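PDB 2NYI: unknown protein from Galdieria sulphuraria, which is of unknown function but carries tandem ACT domains, a fold that in relatives often binds small regulatory ligands such as amino acids. Local coordinates for residues S5-V10 / I48-L53; V16-D21 / S67-F72; W24-I29 / K59-A64; L96-P101 / F139-R144; N120-E125 / R144-F149. One frame throughout, in Å; residues are numbered along the deposited sequence.

Contact 1: S5-V10 / I48-L53; sequences SFVVSV and IVLVSL
Phe6 pairs with Val51, and Val8 with Val49, as the hydrogen-bonded pairs of an antiparallel ladder between strands 4-13 and 44-53. These are the two central strands of the first ACT domain, a beta-alpha-beta-beta-alpha-beta fold with strand order 2-3-1-4. Each pair is closed by two backbone bonds: Val51 N to Phe6 O spans 2.8 Å and is nearly straight at 168°, and Val8 N to Val49 O is 2.9 Å. The non-hydrogen-bonded pairs between and beside them bring CA-H groups against the same carbonyl oxygens, as with Ile48 CA and Val8 O at 3.2 Å.

The side chains alternate between two faces. Phe6, Val8, Val49 and Val51 share one, where branched valines suit both the extended backbone and a tight apolar layer. Val8 holds CG1 anti to the backbone N (chi1 174°), which leaves CG2 beside its own backbone N, where it meets Val51 CG2 at 3.9 Å. The Phe6 ring puts CE2 4.0 Å from Leu53 CB, with Val51 O at its edge. Over this face lie Phe22 and Leu26 of helix 18-28 and Ile61 and Leu65 of helix 59-68, while Arg78 makes a cation-pi contact with Phe6.

On the reverse face Val7 stands alongside both Ile48 and Leu50, all pointing the same way; its CG2 lies 3.5 Å from Leu50 CD2. Gly42 and Leu41 of the second subunit pack onto this layer. At its end Ser9 OG rests 3.9 Å from Ile48 CG1 and hydrogen-bonds Asp44 OD2 of the second subunit.

Contact 2: V16-D21 / S67-F72; sequences VGIVHD and SALPGF
Asp21 N donates to Gly17 O at 2.9 Å, closing the first turn of helix 18-28 and setting Asp21 against Ala68 and Leu69. At the positive phi of Gly17, the N-cap, a CB would press on the preceding carbonyl oxygen. Leu69 CD2 meets Asp21 CB at 3.7 Å, so the acid offers its methylene, while a salt bridge to Arg15 holds its OD2. Ala68 CB lies 3.7 Å from Asp21 O, a small side chain where the backbones come close.

Ile18, with CG1 anti to the carbonyl carbon (chi1 -60°), brings CD1 to the edge of the Phe72 ring, 3.5 Å from CZ, while its CG2, anti to the backbone N, lies 4.1 Å from Leu69 CD2, the side chains crossing at about a right angle. Cut back to an alanine here, the side chain would probably leave the rim of Phe72 without its aliphatic neighbour and a gap beside Leu69. A type II turn, Leu69 to Phe72, with glycine third and Phe72 N bonded to Leu69 O at 3.2 Å, brings the ring back. This packing ties one helix start to the other helix end in the alpha/beta sandwich of an ACT domain.

Contact 3: W24-I29 / K59-A64; sequences WALKNI and KLIQSA
Ile29 and Leu60 reach toward each other tip to tip, and the other side chains of this contact are arranged beside that meeting. Ile29 CB lies 3.9 Å from Leu60 CD2, and its CG2 is equally close to Leu60 CD1 and CG. With chi1 at 60°, Ile29 places CG1 in the crowded position between backbone N and carbonyl carbon; the branch then carries CD1 onto the surface of helix 59-68, 3.8 Å from Ile61 CA. There CD1 also touches Ala64 CB at 3.9 Å. A beta-branched residue suits this place because its two arms can spread over three neighbours at once. A serine in place of Ile29 would probably lose the CD1 contacts to Ile61 and Ala64 and the CG2 contacts to Leu60, opening a gap at this end of the helix pair.

One turn back, Ala25 turns its CB toward Ala64 O, 3.9 Å away. Alanine on both sides lets the backbones approach until the two CA atoms are 5.9 Å apart. Leu26 and Ile61 meet on the side facing the sheet: their chains cross obliquely, with Leu26 CD2 and Ile61 CG2 4.2 Å apart. Both continue to Val51, and Ile61 also packs on Phe6 and Val8, so the helix interface merges with the core. Two helices packed side by side on one face of a four-stranded antiparallel sheet form the ferredoxin-like architecture to which the ACT domain belongs.

Contact 4: L96-P101 / F139-R144; sequences LYVEGP and FRMGSR
Leu96 N donates to Ser143 O at 2.8 Å in an almost straight bond (177°), the first of six backbone bonds binding 96-100 to 139-143 as an antiparallel ladder. At the other end Phe139 N reaches Gly100 O, also at 2.8 Å. A CB on Gly100 would clash with Pro101 CD, which explains glycine where the chain turns a corner. On the exposed face Glu99 and Arg140 run alongside each other and form a salt bridge, OE2 to NE at 3.4 Å; the oxygen lies at the guanidinium edge, though the flat groups are 52° apart. Arg140 NH1 has a second acid, Glu127.

The reverse face is largely apolar; Ser143, also on it, has its OG bonded to Glu123 O. Val98 CG1 approaches the edge of the Phe139 ring in its plane, 3.8 Å from CE2, and Val98 CB packs on the CB of Met141, deposited as selenomethionine. The bend at its chi3 (148°) leads CE to Leu96 CD2 at 3.6 Å.

Helix 106-116 covers this layer, Leu114 on Leu96, Val110 on Met141 and Ile106 on Phe139. Strand 91-99 is flanked by 169-174 through Tyr97 and Asp171, and strand 137-148 by 120-130 through Gly142 and Glu125.

Contact 5: N120-E125 / R144-F149; sequences NIVELE and RVAFPF
A classic beta bulge joins Val122 and Glu123 to Arg144, two residues of one strand facing a single residue of the other. Both donate to Arg144 O: Val122 N at 2.7 Å, tilted from the carbonyl plane, and Glu123 N at 3.2 Å in that plane, on a lone pair. In return Arg144 N bonds to Glu123 O at 3.0 Å, approaching from above the Glu123 carbonyl plane, off the lone pairs. Before the bulge the ladder is regular: Ala146 N meets Asn120 O at 2.8 Å, and Asn120 N returns a bond to Ala146 O.

The two strands, 120-130 and 137-148, form the hairpin of the second beta-alpha-beta-beta-alpha-beta unit, consistent with a second ACT domain, and 120-130 is the outermost strand of the sheet within the chain. The one-residue shift turns the Val122 side chain toward Arg144, with CB 3.5 Å from Arg144 O, and its CG2 reaches Ala146 CB at 4.3 Å.

Glu123 and Arg144 lie alongside each other, their flat groups 21° apart. Glu123 OE2 touches Arg144 CD at 3.3 Å, but stands well out of the guanidinium plane, so what links it to NE is probably no more than a loose attraction of charge. The extended chain of Arg144, with CG anti to the backbone N (chi1 -167°), carries its N-H groups to salt bridges with Glu93 and Glu95. On the opposite face of the sheet, Ile121 CG1 packs on Val145 CG1 at 4.2 Å, and Ile121 meets Met38 of the second subunit. Glu125 pairs with a strand of that subunit, extending the sheet across the interface.

From the N terminus, strand 4-13 opens contact 1, helix 18-28 follows with the starts of contacts 2 and 3, and strand 44-53 then closes contact 1. Helix 59-68 closes contact 3 and the turn beyond it closes contact 2, so contact 3 nests inside contact 2, and both cross contact 1. Together they tie the helix pair to the sheet of the first domain; Val8 CG2 and Ile61 CG2, 3.8 Å apart, link contacts 1 and 3. After these, strand 91-99 opens contact 4 and strand 120-130 opens contact 5; strand 137-148 closes contact 4 and then contact 5, so the two cross and share Arg144, joining three strands of the second sheet.

Contact 1: S5-V10 / I48-L53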
# COMPACT_ATOMS: atom_id res chain seq x y z
N SER A 5 5.95 -0.64 -20.87
CA SER A 5 5.55 -0.66 -19.45
C SER A 5 4.09 -0.25 -19.24
O SER A 5 3.60 0.70 -19.88
CB SER A 5 6.47 0.25 -18.63
OG SER A 5 6.03 0.30 -17.27
N PHE A 6 3.40 -0.95 -18.35
CA PHE A 6 1.99 -0.70 -18.08
C PHE A 6 1.81 -0.57 -16.57
O PHE A 6 2.56 -1.18 -15.80
CB PHE A 6 1.11 -1.85 -18.60
CG PHE A 6 1.21 -2.05 -20.09
CD1 PHE A 6 0.38 -1.36 -20.95
CD2 PHE A 6 2.21 -2.88 -20.63
CE1 PHE A 6 0.49 -1.52 -22.35
CE2 PHE A 6 2.33 -3.04 -22.02
CZ PHE A 6 1.47 -2.37 -22.87
N VAL A 7 0.84 0.24 -16.15
CA VAL A 7 0.49 0.40 -14.74
C VAL A 7 -0.86 -0.28 -14.54
O VAL A 7 -1.83 0.01 -15.25
CB VAL A 7 0.40 1.88 -14.30
CG1 VAL A 7 0.37 1.96 -12.77
CG2 VAL A 7 1.59 2.67 -14.85
N VAL A 8 -0.88 -1.20 -13.59
CA VAL A 8 -2.04 -2.01 -13.29
C VAL A 8 -2.45 -1.75 -11.83
O VAL A 8 -1.59 -1.75 -10.94
CB VAL A 8 -1.69 -3.53 -13.46
CG1 VAL A 8 -2.85 -4.42 -13.01
CG2 VAL A 8 -1.31 -3.83 -14.90
N SER A 9 -3.74 -1.50 -11.62
CA SER A 9 -4.32 -1.37 -10.28
C SER A 9 -5.33 -2.48 -10.07
O SER A 9 -6.13 -2.77 -10.97
CB SER A 9 -5.03 -0.02 -10.13
OG SER A 9 -4.08 1.04 -9.96
N VAL A 10 -5.30 -3.10 -8.89
CA VAL A 10 -6.22 -4.19 -8.54
C VAL A 10 -6.79 -3.85 -7.17
O VAL A 10 -6.03 -3.52 -6.24
CB VAL A 10 -5.46 -5.55 -8.46
CG1 VAL A 10 -6.40 -6.71 -8.02
CG2 VAL A 10 -4.76 -5.88 -9.78
N ILE A 48 -0.80 -2.00 -6.74
CA ILE A 48 -0.41 -1.32 -7.97
C ILE A 48 0.87 -2.00 -8.44
O ILE A 48 1.77 -2.29 -7.64
CB ILE A 48 -0.19 0.18 -7.76
CG1 ILE A 48 -1.44 0.82 -7.14
CG2 ILE A 48 0.11 0.86 -9.14
CD1 ILE A 48 -1.21 2.24 -6.63
N VAL A 49 0.91 -2.31 -9.74
CA VAL A 49 2.04 -3.03 -10.32
C VAL A 49 2.47 -2.35 -11.63
O VAL A 49 1.61 -1.97 -12.43
CB VAL A 49 1.65 -4.49 -10.61
CG1 VAL A 49 2.86 -5.30 -11.08
CG2 VAL A 49 1.01 -5.16 -9.36
N LEU A 50 3.79 -2.21 -11.82
CA LEU A 50 4.37 -1.85 -13.12
C LEU A 50 4.73 -3.17 -13.80
O LEU A 50 5.49 -4.00 -13.26
CB LEU A 50 5.60 -0.93 -12.98
CG LEU A 50 5.28 0.48 -12.42
CD1 LEU A 50 6.53 1.26 -12.06
CD2 LEU A 50 4.48 1.25 -13.46
N VAL A 51 4.15 -3.35 -14.98
CA VAL A 51 4.21 -4.62 -15.69
C VAL A 51 4.84 -4.37 -17.05
O VAL A 51 4.43 -3.43 -17.75
CB VAL A 51 2.79 -5.23 -15.89
CG1 VAL A 51 2.83 -6.45 -16.84
CG2 VAL A 51 2.17 -5.60 -14.57
N SER A 52 5.86 -5.16 -17.40
CA SER A 52 6.50 -5.08 -18.72
C SER A 52 5.98 -6.18 -19.62
O SER A 52 5.82 -7.33 -19.18
CB SER A 52 8.03 -5.19 -18.61
OG SER A 52 8.54 -4.05 -17.94
N LEU A 53 5.69 -5.83 -20.87
CA LEU A 53 5.20 -6.78 -21.85
C LEU A 53 5.72 -6.40 -23.23
O LEU A 53 5.78 -5.21 -23.57
CB LEU A 53 3.66 -6.83 -21.85
CG LEU A 53 2.96 -7.83 -22.77
CD1 LEU A 53 3.22 -9.30 -22.37
CD2 LEU A 53 1.46 -7.57 -22.83

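Contact 2: V16-D21 / S67-F72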
# COMPACT_ATOMS: atom_id res chain seq x y z
N VAL A 16 -6.77 -15.29 0.73
CA VAL A 16 -5.49 -15.91 0.45
C VAL A 16 -5.39 -16.14 -1.06
O VAL A 16 -6.39 -16.49 -1.71
CB VAL A 16 -5.33 -17.24 1.25
CG1 VAL A 16 -4.15 -18.04 0.74
CG2 VAL A 16 -5.16 -16.93 2.74
N GLY A 17 -4.21 -15.90 -1.62
CA GLY A 17 -3.94 -16.30 -3.00
C GLY A 17 -4.14 -15.25 -4.06
O GLY A 17 -4.03 -15.56 -5.24
N ILE A 18 -4.46 -14.02 -3.68
CA ILE A 18 -4.66 -12.95 -4.69
C ILE A 18 -3.37 -12.65 -5.44
O ILE A 18 -3.33 -12.70 -6.69
CB ILE A 18 -5.25 -11.65 -4.09
CG1 ILE A 18 -6.60 -11.92 -3.45
CG2 ILE A 18 -5.40 -10.52 -5.22
CD1 ILE A 18 -7.08 -10.76 -2.54
N VAL A 19 -2.30 -12.36 -4.69
CA VAL A 19 -1.02 -12.06 -5.31
C VAL A 19 -0.59 -13.26 -6.15
O VAL A 19 -0.04 -13.10 -7.26
CB VAL A 19 0.08 -11.67 -4.32
CG1 VAL A 19 1.36 -11.31 -5.10
CG2 VAL A 19 -0.37 -10.44 -3.44
N HIS A 20 -0.80 -14.48 -5.63
CA HIS A 20 -0.43 -15.64 -6.43
C HIS A 20 -1.19 -15.73 -7.76
O HIS A 20 -0.58 -15.97 -8.81
CB HIS A 20 -0.54 -16.95 -5.66
CG HIS A 20 -0.18 -18.13 -6.50
ND1 HIS A 20 -1.11 -19.06 -6.90
CD2 HIS A 20 0.98 -18.46 -7.13
CE1 HIS A 20 -0.52 -19.96 -7.68
NE2 HIS A 20 0.74 -19.61 -7.84
N ASP A 21 -2.51 -15.55 -7.70
CA ASP A 21 -3.36 -15.64 -8.90
C ASP A 21 -2.94 -14.61 -9.93
O ASP A 21 -2.85 -14.90 -11.12
CB ASP A 21 -4.84 -15.50 -8.54
CG ASP A 21 -5.38 -16.71 -7.80
OD1 ASP A 21 -4.72 -17.77 -7.76
OD2 ASP A 21 -6.48 -16.60 -7.23
N SER A 67 -9.67 -12.77 -15.92
CA SER A 67 -9.91 -14.22 -15.86
C SER A 67 -9.42 -14.83 -14.54
O SER A 67 -10.12 -15.65 -13.94
CB SER A 67 -9.26 -14.95 -17.05
OG SER A 67 -9.40 -16.37 -16.93
N ALA A 68 -8.23 -14.41 -14.10
CA ALA A 68 -7.58 -14.94 -12.90
C ALA A 68 -8.21 -14.42 -11.60
O ALA A 68 -8.18 -15.10 -10.57
CB ALA A 68 -6.08 -14.59 -12.91
N LEU A 69 -8.79 -13.22 -11.67
CA LEU A 69 -9.30 -12.48 -10.50
C LEU A 69 -10.72 -11.99 -10.75
O LEU A 69 -10.99 -10.79 -10.74
CB LEU A 69 -8.38 -11.29 -10.17
CG LEU A 69 -6.93 -11.61 -9.78
CD1 LEU A 69 -6.11 -10.33 -9.64
CD2 LEU A 69 -6.87 -12.46 -8.52
N PRO A 70 -11.65 -12.93 -10.96
CA PRO A 70 -13.02 -12.50 -11.25
C PRO A 70 -13.61 -11.72 -10.06
O PRO A 70 -13.28 -12.02 -8.92
CB PRO A 70 -13.77 -13.82 -11.51
CG PRO A 70 -12.95 -14.88 -10.92
CD PRO A 70 -11.52 -14.40 -10.95
N GLY A 71 -14.40 -10.70 -10.33
CA GLY A 71 -14.93 -9.88 -9.24
C GLY A 71 -14.07 -8.69 -8.81
O GLY A 71 -14.60 -7.71 -8.26
N PHE A 72 -12.75 -8.77 -9.05
CA PHE A 72 -11.82 -7.69 -8.68
C PHE A 72 -11.95 -6.51 -9.62
O PHE A 72 -12.31 -6.67 -10.79
CB PHE A 72 -10.37 -8.20 -8.62
CG PHE A 72 -10.07 -8.97 -7.38
CD1 PHE A 72 -9.40 -8.36 -6.32
CD2 PHE A 72 -10.50 -10.28 -7.23
CE1 PHE A 72 -9.15 -9.07 -5.14
CE2 PHE A 72 -10.25 -11.01 -6.06
CZ PHE A 72 -9.59 -10.38 -5.00

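Contact 3: W24-I29 / K59-A64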
# COMPACT_ATOMS: atom_id res chain seq x y z
N TRP A 24 0.58 -15.63 -11.31
CA TRP A 24 0.40 -16.76 -12.21
C TRP A 24 -0.10 -16.27 -13.58
O TRP A 24 0.41 -16.68 -14.63
CB TRP A 24 -0.55 -17.80 -11.61
CG TRP A 24 -0.64 -18.99 -12.47
CD1 TRP A 24 0.13 -20.12 -12.39
CD2 TRP A 24 -1.51 -19.17 -13.60
NE1 TRP A 24 -0.23 -21.00 -13.39
CE2 TRP A 24 -1.23 -20.44 -14.15
CE3 TRP A 24 -2.50 -18.37 -14.20
CZ2 TRP A 24 -1.90 -20.94 -15.27
CZ3 TRP A 24 -3.17 -18.88 -15.33
CH2 TRP A 24 -2.87 -20.15 -15.84
N ALA A 25 -1.08 -15.37 -13.55
CA ALA A 25 -1.70 -14.88 -14.79
C ALA A 25 -0.70 -14.15 -15.68
O ALA A 25 -0.68 -14.36 -16.90
CB ALA A 25 -2.89 -13.96 -14.47
N LEU A 26 0.13 -13.30 -15.08
CA LEU A 26 1.16 -12.55 -15.80
C LEU A 26 2.24 -13.49 -16.35
O LEU A 26 2.69 -13.32 -17.48
CB LEU A 26 1.82 -11.51 -14.89
CG LEU A 26 0.95 -10.35 -14.41
CD1 LEU A 26 1.85 -9.24 -13.83
CD2 LEU A 26 0.10 -9.82 -15.54
N LYS A 27 2.64 -14.46 -15.54
CA LYS A 27 3.68 -15.43 -15.97
C LYS A 27 3.22 -16.17 -17.22
O LYS A 27 4.01 -16.39 -18.16
CB LYS A 27 4.01 -16.43 -14.85
CG LYS A 27 5.16 -17.38 -15.23
CD LYS A 27 5.41 -18.46 -14.18
CE LYS A 27 6.57 -19.35 -14.66
NZ LYS A 27 7.16 -20.20 -13.60
N ASN A 28 1.94 -16.55 -17.21
CA ASN A 28 1.27 -17.29 -18.27
C ASN A 28 1.31 -16.55 -19.62
O ASN A 28 1.40 -17.19 -20.67
CB ASN A 28 -0.19 -17.58 -17.85
CG ASN A 28 -0.92 -18.51 -18.80
OD1 ASN A 28 -0.45 -19.60 -19.12
ND2 ASN A 28 -2.12 -18.09 -19.23
N ILE A 29 1.28 -15.22 -19.56
CA ILE A 29 1.28 -14.37 -20.78
C ILE A 29 2.65 -13.74 -21.04
O ILE A 29 2.78 -12.85 -21.87
CB ILE A 29 0.17 -13.27 -20.78
CG1 ILE A 29 0.33 -12.30 -19.58
CG2 ILE A 29 -1.24 -13.89 -20.83
CD1 ILE A 29 -0.56 -11.03 -19.66
N LYS A 59 -4.32 -4.80 -23.42
CA LYS A 59 -5.53 -5.61 -23.50
C LYS A 59 -5.29 -7.04 -23.02
O LYS A 59 -6.16 -7.61 -22.35
CB LYS A 59 -6.12 -5.64 -24.94
CG LYS A 59 -6.94 -4.41 -25.33
CD LYS A 59 -7.27 -4.38 -26.85
CE LYS A 59 -8.41 -3.42 -27.20
NZ LYS A 59 -8.38 -2.18 -26.38
N LEU A 60 -4.13 -7.62 -23.35
CA LEU A 60 -3.81 -8.98 -22.93
C LEU A 60 -3.68 -9.07 -21.40
O LEU A 60 -4.18 -10.00 -20.78
CB LEU A 60 -2.52 -9.49 -23.58
CG LEU A 60 -2.05 -10.93 -23.28
CD1 LEU A 60 -3.14 -11.95 -23.63
CD2 LEU A 60 -0.73 -11.27 -24.00
N ILE A 61 -3.01 -8.07 -20.83
CA ILE A 61 -2.82 -8.01 -19.36
C ILE A 61 -4.19 -7.93 -18.69
O ILE A 61 -4.51 -8.72 -17.79
CB ILE A 61 -1.94 -6.81 -18.95
CG1 ILE A 61 -0.52 -6.97 -19.52
CG2 ILE A 61 -1.91 -6.65 -17.39
CD1 ILE A 61 0.26 -5.66 -19.60
N GLN A 62 -5.02 -7.00 -19.16
CA GLN A 62 -6.33 -6.77 -18.56
C GLN A 62 -7.21 -8.01 -18.63
O GLN A 62 -7.84 -8.40 -17.63
CB GLN A 62 -7.03 -5.59 -19.24
CG GLN A 62 -8.44 -5.29 -18.69
CD GLN A 62 -8.41 -4.63 -17.33
OE1 GLN A 62 -7.43 -3.98 -16.95
NE2 GLN A 62 -9.51 -4.80 -16.58
N SER A 63 -7.26 -8.64 -19.80
CA SER A 63 -8.02 -9.85 -19.98
C SER A 63 -7.53 -10.99 -19.11
O SER A 63 -8.36 -11.68 -18.49
CB SER A 63 -8.04 -10.26 -21.46
OG SER A 63 -8.90 -9.37 -22.13
N ALA A 64 -6.22 -11.21 -19.08
CA ALA A 64 -5.61 -12.30 -18.30
C ALA A 64 -5.95 -12.16 -16.82
O ALA A 64 -6.27 -13.15 -16.13
CB ALA A 64 -4.09 -12.32 -18.50

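Contact 4: L96-P101 / F139-R144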
# COMPACT_ATOMS: atom_id res chain seq x y z
N LEU A 96 8.28 11.24 7.34
CA LEU A 96 7.45 12.01 8.25
C LEU A 96 6.86 11.06 9.28
O LEU A 96 6.33 9.99 8.93
CB LEU A 96 6.36 12.74 7.45
CG LEU A 96 5.19 13.41 8.19
CD1 LEU A 96 5.66 14.65 8.93
CD2 LEU A 96 4.13 13.79 7.20
N TYR A 97 6.95 11.44 10.55
CA TYR A 97 6.40 10.61 11.62
C TYR A 97 5.58 11.50 12.55
O TYR A 97 6.01 12.61 12.87
CB TYR A 97 7.50 9.92 12.43
CG TYR A 97 8.52 9.17 11.60
CD1 TYR A 97 8.27 7.87 11.15
CD2 TYR A 97 9.74 9.76 11.26
CE1 TYR A 97 9.21 7.18 10.38
CE2 TYR A 97 10.68 9.08 10.50
CZ TYR A 97 10.41 7.79 10.07
OH TYR A 97 11.36 7.13 9.31
N VAL A 98 4.40 11.02 12.93
CA VAL A 98 3.51 11.76 13.83
C VAL A 98 3.07 10.80 14.92
O VAL A 98 2.68 9.67 14.63
CB VAL A 98 2.25 12.30 13.08
CG1 VAL A 98 1.34 13.10 14.02
CG2 VAL A 98 2.63 13.10 11.81
N GLU A 99 3.12 11.24 16.18
CA GLU A 99 2.59 10.42 17.27
C GLU A 99 2.01 11.30 18.36
O GLU A 99 2.63 12.31 18.74
CB GLU A 99 3.70 9.52 17.82
CG GLU A 99 3.25 8.57 18.93
CD GLU A 99 4.33 7.60 19.35
OE1 GLU A 99 4.56 7.47 20.58
OE2 GLU A 99 4.96 6.96 18.47
N GLY A 100 0.83 10.94 18.85
CA GLY A 100 0.24 11.58 20.02
C GLY A 100 -1.17 11.08 20.27
O GLY A 100 -1.57 10.08 19.69
N PRO A 101 -1.94 11.79 21.12
CA PRO A 101 -3.33 11.39 21.35
C PRO A 101 -4.09 11.43 20.03
O PRO A 101 -3.86 12.35 19.23
CB PRO A 101 -3.88 12.48 22.27
CG PRO A 101 -2.68 13.14 22.87
CD PRO A 101 -1.58 13.01 21.86
N PHE A 139 -2.35 7.66 18.44
CA PHE A 139 -2.35 7.78 16.99
C PHE A 139 -0.90 7.76 16.55
O PHE A 139 -0.07 8.45 17.13
CB PHE A 139 -3.03 9.08 16.57
CG PHE A 139 -2.80 9.45 15.12
CD1 PHE A 139 -3.60 8.90 14.12
CD2 PHE A 139 -1.78 10.34 14.77
CE1 PHE A 139 -3.39 9.23 12.75
CE2 PHE A 139 -1.57 10.70 13.44
CZ PHE A 139 -2.38 10.14 12.42
N ARG A 140 -0.60 6.96 15.52
CA ARG A 140 0.73 6.97 14.91
C ARG A 140 0.60 7.10 13.41
O ARG A 140 -0.27 6.46 12.82
CB ARG A 140 1.49 5.69 15.23
CG ARG A 140 1.99 5.58 16.67
CD ARG A 140 3.22 4.69 16.71
NE ARG A 140 3.40 4.03 18.00
CZ ARG A 140 3.32 2.71 18.20
NH1 ARG A 140 3.08 1.89 17.18
NH2 ARG A 140 3.50 2.22 19.41
N MSE A 141 1.44 7.93 12.81
CA MSE A 141 1.47 8.06 11.35
C MSE A 141 2.90 7.98 10.87
O MSE A 141 3.80 8.58 11.43
CB MSE A 141 0.84 9.38 10.92
CG MSE A 141 1.05 9.67 9.46
SE MSE A 141 0.13 11.30 8.97
CE MSE A 141 1.22 11.77 7.79
N GLY A 142 3.12 7.19 9.82
CA GLY A 142 4.44 7.14 9.20
C GLY A 142 4.25 7.35 7.72
O GLY A 142 3.38 6.73 7.10
N SER A 143 5.07 8.21 7.12
CA SER A 143 4.82 8.60 5.75
C SER A 143 6.15 8.93 5.05
O SER A 143 7.13 9.32 5.71
CB SER A 143 3.91 9.83 5.76
OG SER A 143 3.33 10.09 4.49
N ARG A 144 6.18 8.74 3.74
CA ARG A 144 7.24 9.30 2.91
C ARG A 144 6.61 10.35 2.00
O ARG A 144 5.62 10.07 1.30
CB ARG A 144 7.91 8.21 2.09
CG ARG A 144 9.22 8.61 1.43
CD ARG A 144 9.75 7.37 0.72
NE ARG A 144 11.07 7.52 0.13
CZ ARG A 144 12.17 6.94 0.60
NH1 ARG A 144 12.13 6.18 1.69
NH2 ARG A 144 13.33 7.13 -0.03

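Contact 5: N120-E125 / R144-F149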
# COMPACT_ATOMS: atom_id res chain seq x y z
N ASN A 120 4.00 15.88 -2.30
CA ASN A 120 3.30 14.67 -2.69
C ASN A 120 3.59 13.56 -1.69
O ASN A 120 4.70 13.43 -1.20
CB ASN A 120 3.68 14.20 -4.09
CG ASN A 120 2.75 13.12 -4.61
OD1 ASN A 120 1.55 13.35 -4.81
ND2 ASN A 120 3.30 11.93 -4.82
N ILE A 121 2.56 12.78 -1.38
CA ILE A 121 2.72 11.67 -0.45
C ILE A 121 3.03 10.41 -1.26
O ILE A 121 2.27 10.04 -2.17
CB ILE A 121 1.45 11.50 0.42
CG1 ILE A 121 1.13 12.80 1.19
CG2 ILE A 121 1.64 10.33 1.40
CD1 ILE A 121 -0.17 12.74 2.00
N VAL A 122 4.15 9.78 -0.94
CA VAL A 122 4.61 8.61 -1.68
C VAL A 122 4.19 7.31 -0.97
O VAL A 122 3.85 6.32 -1.62
CB VAL A 122 6.15 8.64 -1.87
CG1 VAL A 122 6.60 7.47 -2.76
CG2 VAL A 122 6.57 9.97 -2.50
N GLU A 123 4.23 7.34 0.37
CA GLU A 123 3.86 6.17 1.20
C GLU A 123 3.14 6.73 2.41
O GLU A 123 3.50 7.80 2.87
CB GLU A 123 5.11 5.41 1.70
CG GLU A 123 6.18 5.11 0.65
CD GLU A 123 7.47 4.50 1.24
OE1 GLU A 123 7.48 4.16 2.45
OE2 GLU A 123 8.45 4.35 0.49
N LEU A 124 2.16 6.00 2.95
CA LEU A 124 1.47 6.47 4.14
C LEU A 124 0.88 5.29 4.88
O LEU A 124 0.27 4.42 4.26
CB LEU A 124 0.36 7.47 3.79
CG LEU A 124 -0.60 7.81 4.95
CD1 LEU A 124 0.14 8.69 5.91
CD2 LEU A 124 -1.86 8.48 4.46
N GLU A 125 1.09 5.24 6.18
CA GLU A 125 0.27 4.38 7.04
C GLU A 125 -0.06 5.10 8.33
O GLU A 125 0.78 5.84 8.88
CB GLU A 125 0.92 3.01 7.30
CG GLU A 125 2.32 3.01 7.88
CD GLU A 125 2.92 1.57 7.98
OE1 GLU A 125 2.14 0.60 8.18
OE2 GLU A 125 4.16 1.43 7.84
N ARG A 144 6.18 8.74 3.74
CA ARG A 144 7.24 9.30 2.91
C ARG A 144 6.61 10.35 2.00
O ARG A 144 5.62 10.07 1.30
CB ARG A 144 7.91 8.21 2.09
CG ARG A 144 9.22 8.61 1.43
CD ARG A 144 9.75 7.37 0.72
NE ARG A 144 11.07 7.52 0.13
CZ ARG A 144 12.17 6.94 0.60
NH1 ARG A 144 12.13 6.18 1.69
NH2 ARG A 144 13.33 7.13 -0.03
N VAL A 145 7.17 11.55 2.04
CA VAL A 145 6.64 12.68 1.27
C VAL A 145 7.76 13.30 0.43
O VAL A 145 8.93 13.11 0.73
CB VAL A 145 6.00 13.78 2.20
CG1 VAL A 145 4.88 13.19 3.05
CG2 VAL A 145 7.07 14.50 3.08
N ALA A 146 7.38 14.01 -0.63
CA ALA A 146 8.36 14.62 -1.52
C ALA A 146 7.98 16.06 -1.80
O ALA A 146 6.83 16.36 -2.14
CB ALA A 146 8.46 13.84 -2.83
N PHE A 147 8.98 16.94 -1.69
CA PHE A 147 8.81 18.34 -2.03
C PHE A 147 10.16 19.00 -2.27
O PHE A 147 11.20 18.47 -1.86
CB PHE A 147 8.00 19.08 -0.95
CG PHE A 147 8.61 19.01 0.43
CD1 PHE A 147 9.66 19.86 0.78
CD2 PHE A 147 8.12 18.11 1.38
CE1 PHE A 147 10.23 19.81 2.03
CE2 PHE A 147 8.69 18.05 2.65
CZ PHE A 147 9.73 18.91 2.99
N PRO A 148 10.15 20.17 -2.96
CA PRO A 148 11.42 20.88 -3.18
C PRO A 148 12.10 21.24 -1.88
O PRO A 148 11.48 21.87 -1.00
CB PRO A 148 10.98 22.16 -3.91
CG PRO A 148 9.70 21.77 -4.63
CD PRO A 148 9.02 20.82 -3.64
N PHE A 149 13.37 20.87 -1.75
CA PHE A 149 14.09 21.04 -0.49
C PHE A 149 14.09 22.48 0.07
O PHE A 149 14.15 22.65 1.29
CB PHE A 149 15.53 20.49 -0.56
CG PHE A 149 16.46 21.28 -1.45
CD1 PHE A 149 17.03 22.47 -1.00
CD2 PHE A 149 16.79 20.81 -2.72
CE1 PHE A 149 17.88 23.22 -1.83
CE2 PHE A 149 17.65 21.54 -3.55
CZ PHE A 149 18.19 22.75 -3.10